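Local coordinates for protein DNA-3-methyladenine glycosidase (Bacillus halodurans, PDB 2H56) that belongs to the HhH-GPD superfamily of base excision DNA repair proteins and has a largely helical fold, at residues A[50-53]-A[54-58]; A[144-147]-A[148-152]; A[152-156]-A[157-161]; A[197-200]-A[201-204]. One frame throughout, in Å; residues are numbered along the deposited sequence.

Contact 1 of 4, residues A[50-53]-A[54-58]; sequences NPFQ and SLVSS
Ser54 turns two donors back on the carbonyl of Asn50. Its backbone N donates to Asn50 O at 3.0 Å, and its hydroxyl, held beside that N by a chi1 of -67°, adds a weak bond from Ser54 OG to the same oxygen at 3.3 Å. Leu55 follows with a backbone bond to Pro51 O, while its side chain packs on Phe154 and Val114. Val56 makes the main side-chain contact: its CG2 lies over one face of the Phe52 ring, displaced toward the rim and 3.7 Å from Phe52 CE1, a CH-pi contact. With CG anti to the backbone N (chi1 164°), the Phe52 ring slants outward and forward, and Val56 CG2 comes over it at an angle; around it Val114, Cys115 and Val118 of helix 105-119 complete a buried apolar setting. Ser57 N closes the next turn on Gln53 O at 2.9 Å, and Ser57 CB meets the amide of Gln53, 3.7 Å from NE2. The bend at chi2 swings that amide along the helix; its NE2 is bonded to Tyr73 OH. Ser58 touches none of residues 50-53, but its N and OG reach Ser54 O from opposite faces of the carbonyl plane, OG at 2.7 Å, giving this oxygen two donors. At the start of the helix Asn50 OD1 accepts from Gln53 N at 3.0 Å with a nearly straight N-H (170°), the donor lying above the amide plane. This is a classic asparagine N-cap, with Pro51 in the first turn of helix 51-61.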
ATOM      1  N   ASN A  50      -6.243  12.742  -1.435  1.00 76.15           N
ATOM      2  CA  ASN A  50      -5.925  13.154  -2.797  1.00 73.48           C
ATOM      3  C   ASN A  50      -5.000  12.207  -3.622  1.00 70.36           C
ATOM      4  O   ASN A  50      -3.807  12.175  -3.437  1.00 69.22           O
ATOM      5  CB  ASN A  50      -5.307  14.538  -2.717  1.00 73.16           C
ATOM      6  CG  ASN A  50      -5.156  15.165  -4.037  1.00 71.59           C
ATOM      7  OD1 ASN A  50      -4.525  14.620  -4.949  1.00 76.28           O
ATOM      8  ND2 ASN A  50      -5.735  16.322  -4.173  1.00 69.62           N
ATOM      9  N   PRO A  51      -5.560  11.480  -4.577  1.00 68.61           N
ATOM     10  CA  PRO A  51      -4.816  10.491  -5.344  1.00 68.16           C
ATOM     11  C   PRO A  51      -3.553  11.010  -6.022  1.00 69.89           C
ATOM     12  O   PRO A  51      -2.499  10.382  -5.943  1.00 72.66           O
ATOM     13  CB  PRO A  51      -5.803  10.079  -6.425  1.00 68.04           C
ATOM     14  CG  PRO A  51      -7.120  10.409  -5.876  1.00 72.13           C
ATOM     15  CD  PRO A  51      -6.969  11.569  -4.990  1.00 68.31           C
ATOM     16  N   PHE A  52      -3.649  12.127  -6.719  1.00 67.37           N
ATOM     17  CA  PHE A  52      -2.482  12.635  -7.388  1.00 68.14           C
ATOM     18  C   PHE A  52      -1.384  12.944  -6.383  1.00 69.71           C
ATOM     19  O   PHE A  52      -0.231  12.630  -6.606  1.00 72.08           O
ATOM     20  CB  PHE A  52      -2.828  13.891  -8.169  1.00 70.04           C
ATOM     21  CG  PHE A  52      -1.642  14.690  -8.571  1.00 66.11           C
ATOM     22  CD1 PHE A  52      -0.811  14.239  -9.566  1.00 63.64           C
ATOM     23  CD2 PHE A  52      -1.352  15.903  -7.938  1.00 73.14           C
ATOM     24  CE1 PHE A  52       0.304  14.983  -9.927  1.00 70.24           C
ATOM     25  CE2 PHE A  52      -0.238  16.657  -8.306  1.00 62.69           C
ATOM     26  CZ  PHE A  52       0.583  16.195  -9.296  1.00 64.23           C
ATOM     27  N   GLN A  53      -1.757  13.568  -5.276  1.00 71.77           N
ATOM     28  CA  GLN A  53      -0.817  13.914  -4.220  1.00 72.75           C
ATOM     29  C   GLN A  53      -0.118  12.660  -3.707  1.00 72.68           C
ATOM     30  O   GLN A  53       1.088  12.637  -3.533  1.00 70.71           O
ATOM     31  CB  GLN A  53      -1.580  14.627  -3.107  1.00 73.03           C
ATOM     32  CG  GLN A  53      -0.738  15.179  -1.971  1.00 77.33           C
ATOM     33  CD  GLN A  53      -0.353  14.111  -0.958  1.00 85.90           C
ATOM     34  OE1 GLN A  53      -1.194  13.323  -0.507  1.00 92.88           O
ATOM     35  NE2 GLN A  53       0.926  14.085  -0.592  1.00 87.59           N
ATOM     36  N   SER A  54      -0.893  11.612  -3.494  1.00 74.29           N
ATOM     37  CA  SER A  54      -0.358  10.322  -3.072  1.00 75.83           C
ATOM     38  C   SER A  54       0.647   9.731  -4.002  1.00 73.79           C
ATOM     39  O   SER A  54       1.621   9.169  -3.540  1.00 75.18           O
ATOM     40  CB  SER A  54      -1.482   9.321  -2.935  1.00 75.83           C
ATOM     41  OG  SER A  54      -2.275   9.742  -1.869  1.00 85.85           O
ATOM     42  N   LEU A  55       0.406   9.806  -5.305  1.00 71.71           N
ATOM     43  CA  LEU A  55       1.359   9.216  -6.246  1.00 72.19           C
ATOM     44  C   LEU A  55       2.693   9.963  -6.166  1.00 72.91           C
ATOM     45  O   LEU A  55       3.764   9.358  -6.163  1.00 76.61           O
ATOM     46  CB  LEU A  55       0.819   9.242  -7.674  1.00 72.16           C
ATOM     47  CG  LEU A  55      -0.061   8.079  -8.101  1.00 70.15           C
ATOM     48  CD1 LEU A  55      -0.666   8.313  -9.480  1.00 67.18           C
ATOM     49  CD2 LEU A  55       0.804   6.817  -8.088  1.00 74.84           C
ATOM     50  N   VAL A  56       2.624  11.286  -6.096  1.00 69.11           N
ATOM     51  CA  VAL A  56       3.825  12.081  -6.047  1.00 67.78           C
ATOM     52  C   VAL A  56       4.600  11.773  -4.764  1.00 69.42           C
ATOM     53  O   VAL A  56       5.784  11.485  -4.802  1.00 71.12           O
ATOM     54  CB  VAL A  56       3.492  13.572  -6.148  1.00 66.46           C
ATOM     55  CG1 VAL A  56       4.744  14.394  -5.961  1.00 61.33           C
ATOM     56  CG2 VAL A  56       2.827  13.849  -7.488  1.00 65.14           C
ATOM     57  N   SER A  57       3.913  11.828  -3.635  1.00 70.62           N
ATOM     58  CA  SER A  57       4.472  11.405  -2.372  1.00 72.82           C
ATOM     59  C   SER A  57       5.037   9.973  -2.424  1.00 73.32           C
ATOM     60  O   SER A  57       6.092   9.710  -1.881  1.00 76.19           O
ATOM     61  CB  SER A  57       3.399  11.478  -1.292  1.00 74.05           C
ATOM     62  OG  SER A  57       3.993  11.406  -0.001  1.00 85.41           O
ATOM     63  N   SER A  58       4.354   9.048  -3.078  1.00 72.64           N
ATOM     64  CA  SER A  58       4.882   7.700  -3.200  1.00 73.98           C
ATOM     65  C   SER A  58       6.189   7.674  -3.964  1.00 71.51           C
ATOM     66  O   SER A  58       7.106   6.937  -3.586  1.00 73.16           O
ATOM     67  CB  SER A  58       3.881   6.777  -3.886  1.00 75.62           C
ATOM     68  OG  SER A  58       2.674   6.715  -3.129  1.00 90.32           O
TER

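Contact 2 of 4, residues A[144-147]-A[148-152]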
ATOM      1  N   LYS A 144       6.035   5.483 -15.703  1.00 71.31           N
ATOM      2  CA  LYS A 144       7.427   5.270 -15.318  1.00 72.01           C
ATOM      3  C   LYS A 144       7.591   5.486 -13.833  1.00 73.72           C
ATOM      4  O   LYS A 144       7.002   6.400 -13.263  1.00 77.97           O
ATOM      5  CB  LYS A 144       8.350   6.244 -16.036  1.00 72.56           C
ATOM      6  CG  LYS A 144       8.821   5.836 -17.462  1.00 76.26           C
ATOM      7  CD  LYS A 144       9.612   7.003 -18.125  1.00 77.07           C
ATOM      8  CE  LYS A 144       8.662   8.073 -18.707  1.00 89.84           C
ATOM      9  NZ  LYS A 144       9.111   9.509 -18.590  1.00 96.77           N
ATOM     10  N   GLY A 145       8.386   4.635 -13.200  1.00 74.35           N
ATOM     11  CA  GLY A 145       8.607   4.700 -11.771  1.00 71.95           C
ATOM     12  C   GLY A 145       7.616   3.912 -10.951  1.00 72.75           C
ATOM     13  O   GLY A 145       7.957   3.511  -9.848  1.00 75.98           O
ATOM     14  N   ILE A 146       6.387   3.711 -11.457  1.00 71.74           N
ATOM     15  CA  ILE A 146       5.366   2.918 -10.751  1.00 68.78           C
ATOM     16  C   ILE A 146       5.388   1.460 -11.169  1.00 66.42           C
ATOM     17  O   ILE A 146       5.004   1.122 -12.270  1.00 66.25           O
ATOM     18  CB  ILE A 146       3.942   3.416 -11.016  1.00 69.72           C
ATOM     19  CG1 ILE A 146       3.848   4.926 -10.848  1.00 71.81           C
ATOM     20  CG2 ILE A 146       2.960   2.692 -10.073  1.00 64.13           C
ATOM     21  CD1 ILE A 146       4.056   5.370  -9.491  1.00 70.83           C
ATOM     22  N   GLY A 147       5.834   0.593 -10.271  1.00 68.57           N
ATOM     23  CA  GLY A 147       5.786  -0.849 -10.480  1.00 65.89           C
ATOM     24  C   GLY A 147       4.547  -1.473  -9.857  1.00 69.69           C
ATOM     25  O   GLY A 147       3.745  -0.813  -9.147  1.00 72.37           O
ATOM     26  N   GLN A 148       4.381  -2.759 -10.139  1.00 68.76           N
ATOM     27  CA  GLN A 148       3.321  -3.578  -9.574  1.00 69.16           C
ATOM     28  C   GLN A 148       3.125  -3.315  -8.073  1.00 66.90           C
ATOM     29  O   GLN A 148       2.051  -2.932  -7.646  1.00 66.45           O
ATOM     30  CB  GLN A 148       3.641  -5.056  -9.848  1.00 69.57           C
ATOM     31  CG  GLN A 148       2.670  -6.078  -9.262  1.00 77.81           C
ATOM     32  CD  GLN A 148       1.543  -6.424 -10.193  1.00 82.74           C
ATOM     33  OE1 GLN A 148       1.627  -6.198 -11.395  1.00 92.75           O
ATOM     34  NE2 GLN A 148       0.485  -7.002  -9.646  1.00 78.40           N
ATOM     35  N   TRP A 149       4.167  -3.515  -7.281  1.00 66.18           N
ATOM     36  CA  TRP A 149       4.080  -3.316  -5.834  1.00 65.81           C
ATOM     37  C   TRP A 149       3.599  -1.919  -5.518  1.00 65.29           C
ATOM     38  O   TRP A 149       2.710  -1.747  -4.673  1.00 68.20           O
ATOM     39  CB  TRP A 149       5.444  -3.576  -5.168  1.00 69.78           C
ATOM     40  CG  TRP A 149       5.426  -3.360  -3.726  1.00 70.74           C
ATOM     41  CD1 TRP A 149       4.939  -4.202  -2.794  1.00 76.11           C
ATOM     42  CD2 TRP A 149       5.898  -2.210  -3.028  1.00 76.31           C
ATOM     43  NE1 TRP A 149       5.051  -3.650  -1.546  1.00 76.34           N
ATOM     44  CE2 TRP A 149       5.638  -2.423  -1.657  1.00 73.08           C
ATOM     45  CE3 TRP A 149       6.477  -0.997  -3.428  1.00 78.44           C
ATOM     46  CZ2 TRP A 149       5.953  -1.483  -0.677  1.00 74.03           C
ATOM     47  CZ3 TRP A 149       6.787  -0.057  -2.455  1.00 76.52           C
ATOM     48  CH2 TRP A 149       6.529  -0.309  -1.091  1.00 75.88           C
ATOM     49  N   THR A 150       4.163  -0.919  -6.205  1.00 63.18           N
ATOM     50  CA  THR A 150       3.808   0.476  -5.979  1.00 62.56           C
ATOM     51  C   THR A 150       2.331   0.661  -6.277  1.00 63.82           C
ATOM     52  O   THR A 150       1.622   1.278  -5.495  1.00 65.02           O
ATOM     53  CB  THR A 150       4.615   1.422  -6.864  1.00 61.92           C
ATOM     54  OG1 THR A 150       5.990   1.067  -6.780  1.00 76.53           O
ATOM     55  CG2 THR A 150       4.482   2.862  -6.420  1.00 55.81           C
ATOM     56  N   ALA A 151       1.866   0.126  -7.407  1.00 62.92           N
ATOM     57  CA  ALA A 151       0.459   0.266  -7.762  1.00 62.40           C
ATOM     58  C   ALA A 151      -0.374  -0.392  -6.694  1.00 65.09           C
ATOM     59  O   ALA A 151      -1.422   0.127  -6.316  1.00 66.20           O
ATOM     60  CB  ALA A 151       0.151  -0.372  -9.102  1.00 61.27           C
ATOM     61  N   GLU A 152       0.078  -1.546  -6.212  1.00 65.24           N
ATOM     62  CA  GLU A 152      -0.723  -2.281  -5.262  1.00 66.76           C
ATOM     63  C   GLU A 152      -0.861  -1.523  -3.943  1.00 68.35           C
ATOM     64  O   GLU A 152      -1.985  -1.345  -3.458  1.00 66.87           O
ATOM     65  CB  GLU A 152      -0.189  -3.692  -5.072  1.00 66.97           C
ATOM     66  CG  GLU A 152      -0.600  -4.588  -6.230  1.00 65.99           C
ATOM     67  CD  GLU A 152       0.188  -5.890  -6.318  1.00 76.88           C
ATOM     68  OE1 GLU A 152       1.348  -5.947  -5.793  1.00 72.59           O
ATOM     69  OE2 GLU A 152      -0.372  -6.852  -6.939  1.00 79.85           O
TER
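Ile146 and Thr150 pack across the junction between loop and helix, their side chains meeting at about a right angle. Ile146 CG2 comes within 3.8 Å of Thr150 CB, and Ile146 CD1 reaches the threonine methyl, 4.0 Å from Thr150 CG2. A chi1 of -48° puts the isoleucine's CG2 anti to the backbone N, on the side of Thr150 and Ala151, 4.3 Å from Ala151 CB. This is the tightly packed side: Ile146 and Ala151 are both buried, and the backbone joins in through Ala151 N, which donates to Gly147 O at 2.7 Å in the first turn after Gly147, the N-cap residue.

The other side is looser. Gln148 and Trp149 are exposed and make little side-chain contact with residues 144-147; the indole sends its NE1 to Asp169 OD1. Gln148, bent at chi2 (90°), folds back to the buried Glu152 and gives NE2 to Glu152 OE2 at 2.8 Å, from well above the carboxylate plane. That carboxylate is fixed at its second oxygen, OE1, by Ser166 OG. Gly145, with a phi of 88°, lets the loop turn where a side chain would press on the preceding carbonyl.

The Gly-Ile-Gly loop is the hairpin of a helix-hairpin-helix motif, joining helix 133-141 to helix 148-157. Ala151 rests on Leu140 and Thr141 of the first of these helices, Gln148 touches Ile137, and Lys144 at the far end of the loop reaches across to Glu109 of helix 105-119 in a salt bridge.

Contact 3 of 4, residues A[152-156]-A[157-161]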
ATOM      1  N   GLU A 152       0.078  -1.546  -6.212  1.00 65.24           N
ATOM      2  CA  GLU A 152      -0.723  -2.281  -5.262  1.00 66.76           C
ATOM      3  C   GLU A 152      -0.861  -1.523  -3.943  1.00 68.35           C
ATOM      4  O   GLU A 152      -1.985  -1.345  -3.458  1.00 66.87           O
ATOM      5  CB  GLU A 152      -0.189  -3.692  -5.072  1.00 66.97           C
ATOM      6  CG  GLU A 152      -0.600  -4.588  -6.230  1.00 65.99           C
ATOM      7  CD  GLU A 152       0.188  -5.890  -6.318  1.00 76.88           C
ATOM      8  OE1 GLU A 152       1.348  -5.947  -5.793  1.00 72.59           O
ATOM      9  OE2 GLU A 152      -0.372  -6.852  -6.939  1.00 79.85           O
HETATM   10  N   MSE A 153       0.257  -1.021  -3.412  1.00 69.75           N
HETATM   11  CA  MSE A 153       0.229  -0.225  -2.167  1.00 69.25           C
HETATM   12  C   MSE A 153      -0.623   1.038  -2.312  1.00 69.32           C
HETATM   13  O   MSE A 153      -1.342   1.458  -1.342  1.00 67.67           O
HETATM   14  CB  MSE A 153       1.625   0.195  -1.744  1.00 66.96           C
HETATM   15  CG  MSE A 153       2.537  -0.930  -1.516  1.00 64.99           C
HETATM   16 SE   MSE A 153       1.977  -1.989  -0.014  0.70 60.17          SE
HETATM   17  CE  MSE A 153       2.604  -0.751   1.490  1.00 81.87           C
ATOM     18  N   PHE A 154      -0.549   1.616  -3.513  1.00 64.74           N
ATOM     19  CA  PHE A 154      -1.344   2.779  -3.841  1.00 67.70           C
ATOM     20  C   PHE A 154      -2.816   2.459  -3.826  1.00 70.10           C
ATOM     21  O   PHE A 154      -3.604   3.273  -3.334  1.00 76.18           O
ATOM     22  CB  PHE A 154      -0.976   3.322  -5.214  1.00 69.77           C
ATOM     23  CG  PHE A 154      -1.751   4.535  -5.604  1.00 72.16           C
ATOM     24  CD1 PHE A 154      -1.428   5.787  -5.061  1.00 79.67           C
ATOM     25  CD2 PHE A 154      -2.791   4.443  -6.519  1.00 68.07           C
ATOM     26  CE1 PHE A 154      -2.165   6.924  -5.400  1.00 67.70           C
ATOM     27  CE2 PHE A 154      -3.521   5.578  -6.874  1.00 72.29           C
ATOM     28  CZ  PHE A 154      -3.209   6.817  -6.314  1.00 65.23           C
HETATM   29  N   MSE A 155      -3.202   1.297  -4.357  1.00 66.49           N
HETATM   30  CA  MSE A 155      -4.599   0.946  -4.415  1.00 65.85           C
HETATM   31  C   MSE A 155      -5.126   0.775  -2.989  1.00 67.60           C
HETATM   32  O   MSE A 155      -6.344   0.907  -2.729  1.00 66.98           O
HETATM   33  CB  MSE A 155      -4.826  -0.372  -5.168  1.00 65.11           C
HETATM   34  CG  MSE A 155      -4.507  -0.375  -6.636  1.00 64.92           C
HETATM   35 SE   MSE A 155      -5.165  -1.971  -7.557  0.70 68.29          SE
HETATM   36  CE  MSE A 155      -7.072  -1.871  -7.029  1.00 64.61           C
HETATM   37  N   MSE A 156      -4.250   0.401  -2.061  1.00 65.84           N
HETATM   38  CA  MSE A 156      -4.771   0.030  -0.757  1.00 66.35           C
HETATM   39  C   MSE A 156      -4.868   1.299   0.066  1.00 69.05           C
HETATM   40  O   MSE A 156      -5.940   1.689   0.483  1.00 71.66           O
HETATM   41  CB  MSE A 156      -3.892  -1.001  -0.046  1.00 66.13           C
HETATM   42  CG  MSE A 156      -3.931  -2.435  -0.614  1.00 68.74           C
HETATM   43 SE   MSE A 156      -2.671  -3.472   0.438  0.70 55.98          SE
HETATM   44  CE  MSE A 156      -2.633  -5.372  -0.269  1.00 63.91           C
ATOM     45  N   PHE A 157      -3.723   1.938   0.230  1.00 71.75           N
ATOM     46  CA  PHE A 157      -3.510   2.987   1.197  1.00 71.90           C
ATOM     47  C   PHE A 157      -3.862   4.359   0.654  1.00 73.62           C
ATOM     48  O   PHE A 157      -3.701   5.362   1.346  1.00 75.31           O
ATOM     49  CB  PHE A 157      -2.037   2.974   1.615  1.00 71.21           C
ATOM     50  CG  PHE A 157      -1.687   1.809   2.437  1.00 70.04           C
ATOM     51  CD1 PHE A 157      -2.210   1.680   3.705  1.00 75.17           C
ATOM     52  CD2 PHE A 157      -0.874   0.815   1.947  1.00 73.25           C
ATOM     53  CE1 PHE A 157      -1.906   0.578   4.505  1.00 72.90           C
ATOM     54  CE2 PHE A 157      -0.567  -0.294   2.721  1.00 71.40           C
ATOM     55  CZ  PHE A 157      -1.086  -0.412   4.012  1.00 72.84           C
ATOM     56  N   SER A 158      -4.346   4.423  -0.574  1.00 74.93           N
ATOM     57  CA  SER A 158      -4.701   5.701  -1.130  1.00 75.01           C
ATOM     58  C   SER A 158      -6.039   5.683  -1.821  1.00 74.13           C
ATOM     59  O   SER A 158      -6.791   6.589  -1.601  1.00 80.23           O
ATOM     60  CB  SER A 158      -3.583   6.212  -2.026  1.00 76.63           C
ATOM     61  OG  SER A 158      -4.130   6.810  -3.167  1.00 83.46           O
ATOM     62  N   LEU A 159      -6.348   4.684  -2.644  1.00 72.56           N
ATOM     63  CA  LEU A 159      -7.733   4.472  -3.125  1.00 72.08           C
ATOM     64  C   LEU A 159      -8.640   3.643  -2.189  1.00 70.48           C
ATOM     65  O   LEU A 159      -9.802   3.389  -2.529  1.00 68.95           O
ATOM     66  CB  LEU A 159      -7.760   3.737  -4.455  1.00 73.87           C
ATOM     67  CG  LEU A 159      -7.194   4.419  -5.680  1.00 81.28           C
ATOM     68  CD1 LEU A 159      -5.699   4.452  -5.557  1.00 83.42           C
ATOM     69  CD2 LEU A 159      -7.636   3.621  -6.911  1.00 81.72           C
ATOM     70  N   GLY A 160      -8.118   3.182  -1.048  1.00 69.52           N
ATOM     71  CA  GLY A 160      -8.914   2.404  -0.078  1.00 67.43           C
ATOM     72  C   GLY A 160      -9.624   1.162  -0.622  1.00 65.80           C
ATOM     73  O   GLY A 160     -10.707   0.780  -0.125  1.00 59.25           O
ATOM     74  N   ARG A 161      -8.999   0.523  -1.618  1.00 66.43           N
ATOM     75  CA  ARG A 161      -9.559  -0.670  -2.268  1.00 66.59           C
ATOM     76  C   ARG A 161      -9.280  -1.908  -1.443  1.00 65.18           C
ATOM     77  O   ARG A 161      -8.164  -2.158  -1.088  1.00 66.43           O
ATOM     78  CB  ARG A 161      -8.961  -0.838  -3.658  1.00 66.49           C
ATOM     79  CG  ARG A 161      -9.492   0.141  -4.653  1.00 68.95           C
ATOM     80  CD  ARG A 161     -10.884  -0.269  -5.105  1.00 79.40           C
ATOM     81  NE  ARG A 161     -10.818  -1.553  -5.806  1.00 85.24           N
ATOM     82  CZ  ARG A 161     -10.681  -1.700  -7.125  1.00 84.59           C
ATOM     83  NH1 ARG A 161     -10.642  -0.648  -7.943  1.00 84.34           N
ATOM     84  NH2 ARG A 161     -10.608  -2.922  -7.632  1.00 83.65           N
TER
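Phe154 O is shared by two donors at the end of the helix: Leu159 N comes to it in the carbonyl plane at 3.2 Å (160°), while Ser158 N makes a weaker, more bent bond. Beside this, Phe157 N keeps a regular helical bond to Met153 O, and Arg161 N reaches back to Met155 O at 2.9 Å. Ser158 is the first residue to leave helical backbone angles, and the chain then turns through Gly160, whose phi is positive (54°). Helix 148-157 is the second helix of the helix-hairpin-helix unit, and this is its C-terminal end.

Three selenomethionines of the last turn pack against the residues that follow. Met153, doubly bent, lies alongside Phe157 and points the same way, its CE 3.4 Å from Phe157 CE2 and its selenium at the ring edge. Met156 also makes a Met-aromatic contact with this ring, its selenium oblique at 5.2 Å from the Phe157 ring centre. Met155, bent at chi3, places CE over the centre of the Arg161 guanidinium, 3.6 Å from Arg161 CZ; the charge itself is paired with Asp163 through NE. Ser158 OG lies over one face of the Phe154 ring, whose side chain also packs on Leu140 of helix 133-141.

Contact 4 of 4, residues A[197-200]-A[201-204]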
ATOM      1  N   ALA A 197      -8.615 -17.682  -0.169  1.00 70.76           N
ATOM      2  CA  ALA A 197      -9.669 -17.761   0.867  1.00 69.04           C
ATOM      3  C   ALA A 197     -10.301 -16.423   1.245  1.00 69.22           C
ATOM      4  O   ALA A 197     -11.336 -16.399   1.913  1.00 67.56           O
ATOM      5  CB  ALA A 197      -9.101 -18.359   2.128  1.00 67.52           C
ATOM      6  N   TRP A 198      -9.674 -15.318   0.853  1.00 68.72           N
ATOM      7  CA  TRP A 198     -10.039 -14.026   1.405  1.00 69.23           C
ATOM      8  C   TRP A 198     -10.807 -13.126   0.472  1.00 68.31           C
ATOM      9  O   TRP A 198     -11.312 -12.108   0.927  1.00 67.56           O
ATOM     10  CB  TRP A 198      -8.821 -13.280   1.901  1.00 69.11           C
ATOM     11  CG  TRP A 198      -7.957 -14.097   2.720  1.00 68.45           C
ATOM     12  CD1 TRP A 198      -8.326 -15.088   3.584  1.00 67.95           C
ATOM     13  CD2 TRP A 198      -6.539 -14.018   2.767  1.00 63.32           C
ATOM     14  NE1 TRP A 198      -7.204 -15.626   4.182  1.00 71.35           N
ATOM     15  CE2 TRP A 198      -6.096 -14.982   3.693  1.00 64.81           C
ATOM     16  CE3 TRP A 198      -5.601 -13.201   2.138  1.00 68.47           C
ATOM     17  CZ2 TRP A 198      -4.761 -15.178   3.969  1.00 68.39           C
ATOM     18  CZ3 TRP A 198      -4.272 -13.382   2.426  1.00 65.96           C
ATOM     19  CH2 TRP A 198      -3.864 -14.360   3.336  1.00 68.83           C
ATOM     20  N   ALA A 199     -10.964 -13.511  -0.792  1.00 68.32           N
ATOM     21  CA  ALA A 199     -11.760 -12.683  -1.707  1.00 67.51           C
ATOM     22  C   ALA A 199     -13.153 -12.428  -1.135  1.00 67.55           C
ATOM     23  O   ALA A 199     -13.710 -13.267  -0.443  1.00 66.28           O
ATOM     24  CB  ALA A 199     -11.865 -13.290  -3.065  1.00 64.86           C
ATOM     25  N   PRO A 200     -13.687 -11.229  -1.384  1.00 69.13           N
ATOM     26  CA  PRO A 200     -13.020 -10.106  -2.078  1.00 68.13           C
ATOM     27  C   PRO A 200     -12.423  -9.054  -1.098  1.00 67.21           C
ATOM     28  O   PRO A 200     -12.471  -7.855  -1.375  1.00 69.27           O
ATOM     29  CB  PRO A 200     -14.186  -9.512  -2.881  1.00 63.91           C
ATOM     30  CG  PRO A 200     -15.330  -9.671  -1.950  1.00 63.04           C
ATOM     31  CD  PRO A 200     -15.062 -10.858  -1.037  1.00 66.66           C
ATOM     32  N   TYR A 201     -11.900  -9.480   0.044  1.00 64.28           N
ATOM     33  CA  TYR A 201     -11.397  -8.524   1.016  1.00 63.80           C
ATOM     34  C   TYR A 201      -9.961  -8.764   1.364  1.00 64.09           C
ATOM     35  O   TYR A 201      -9.540  -8.580   2.505  1.00 66.80           O
ATOM     36  CB  TYR A 201     -12.247  -8.566   2.263  1.00 62.39           C
ATOM     37  CG  TYR A 201     -13.655  -8.171   2.008  1.00 62.88           C
ATOM     38  CD1 TYR A 201     -13.947  -6.942   1.415  1.00 69.03           C
ATOM     39  CD2 TYR A 201     -14.712  -8.990   2.380  1.00 67.05           C
ATOM     40  CE1 TYR A 201     -15.265  -6.545   1.193  1.00 61.16           C
ATOM     41  CE2 TYR A 201     -16.036  -8.604   2.162  1.00 63.35           C
ATOM     42  CZ  TYR A 201     -16.296  -7.380   1.557  1.00 63.02           C
ATOM     43  OH  TYR A 201     -17.572  -6.977   1.307  1.00 65.74           O
ATOM     44  N   GLU A 202      -9.187  -9.119   0.358  1.00 63.47           N
ATOM     45  CA  GLU A 202      -7.788  -9.437   0.552  1.00 66.13           C
ATOM     46  C   GLU A 202      -6.972  -8.361   1.278  1.00 66.61           C
ATOM     47  O   GLU A 202      -6.088  -8.678   2.079  1.00 65.68           O
ATOM     48  CB  GLU A 202      -7.129  -9.758  -0.810  1.00 69.76           C
ATOM     49  CG  GLU A 202      -7.650 -11.064  -1.500  1.00 72.65           C
ATOM     50  CD  GLU A 202      -8.803 -10.822  -2.501  1.00 77.05           C
ATOM     51  OE1 GLU A 202      -9.362  -9.702  -2.547  1.00 78.39           O
ATOM     52  OE2 GLU A 202      -9.137 -11.759  -3.266  1.00 86.45           O
ATOM     53  N   THR A 203      -7.243  -7.092   0.991  1.00 67.36           N
ATOM     54  CA  THR A 203      -6.512  -6.028   1.642  1.00 66.36           C
ATOM     55  C   THR A 203      -6.665  -6.137   3.153  1.00 66.95           C
ATOM     56  O   THR A 203      -5.697  -5.893   3.883  1.00 66.31           O
ATOM     57  CB  THR A 203      -6.986  -4.627   1.193  1.00 68.87           C
ATOM     58  OG1 THR A 203      -6.894  -4.485  -0.236  1.00 73.43           O
ATOM     59  CG2 THR A 203      -6.135  -3.546   1.835  1.00 70.57           C
ATOM     60  N   VAL A 204      -7.857  -6.511   3.635  1.00 65.81           N
ATOM     61  CA  VAL A 204      -8.066  -6.596   5.082  1.00 65.97           C
ATOM     62  C   VAL A 204      -7.164  -7.701   5.713  1.00 69.21           C
ATOM     63  O   VAL A 204      -6.502  -7.480   6.741  1.00 70.98           O
ATOM     64  CB  VAL A 204      -9.555  -6.798   5.459  1.00 66.53           C
ATOM     65  CG1 VAL A 204      -9.697  -6.860   6.958  1.00 60.17           C
ATOM     66  CG2 VAL A 204     -10.463  -5.657   4.900  1.00 57.69           C
TER
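Pro200 and Tyr201 lie side by side, pointing the same way, with Pro200 CD over one face of the tyrosine ring. The methylene stands 4.2 Å from the ring centre, displaced toward the rim, and Pro200 CD is 3.9 Å from Tyr201 CD2: a CH-pi contact between neighbours in sequence. A chi1 of -63° keeps the tyrosine's CG beside its own N, and from there the ring runs alongside the proline; beyond this pair it packs on Glu22, Thr25 and Ile26 of helix 21-27.

The peptide before Pro200 is cis, and the chain reverses there. Tyr201 N donates to Trp198 O at 2.8 Å with an N-H angle of 162°, closing a type VI beta turn with Ala199 and the cis proline at its two central positions. Tyr201 is also the N-cap of helix 202-219, its carbonyl O receiving Val204 N in the first turn, so the cis-proline turn delivers the chain directly into the helix.

Glu202 folds out of the first helical turn and back over the cis-proline turn. Its chain bends sharply at chi2 (93°), bringing the carboxylate beside the backbone of Ala199 and Pro200: OE1 is 3.4 Å from Pro200 C, while OE2 lies by Ala199 CB. Nearer the backbone, Glu202 CG meets Trp198 CB at 4.2 Å. Trp198 is buried; its side chain touches Ala205 and Leu209 of helix 202-219, with NE1 bonded to Asp30 OD2.

From the N terminus, contact 1 starts helix 51-61. Contact 2 then closes the hairpin between helix 133-141 and helix 148-157, and contact 3 ends the latter helix; contact 4 turns the chain into helix 202-219. Contacts 2 and 3 abut at Glu152; the other pairs follow in series, and none nests or crosses. Contact 1 touches contact 2 through Leu55 and Ile146, and contact 3 through Ser54 and Leu55 packing on Phe154, which seats helix 51-61 against the helix-hairpin-helix unit. Contacts 3 and 4 meet where Thr203 OG1 probably bonds to Arg161 O and Met156 packs on Thr203. Contacts 1 and 4 lie on opposite sides of the chain's centre, their own centres about 25 Å apart.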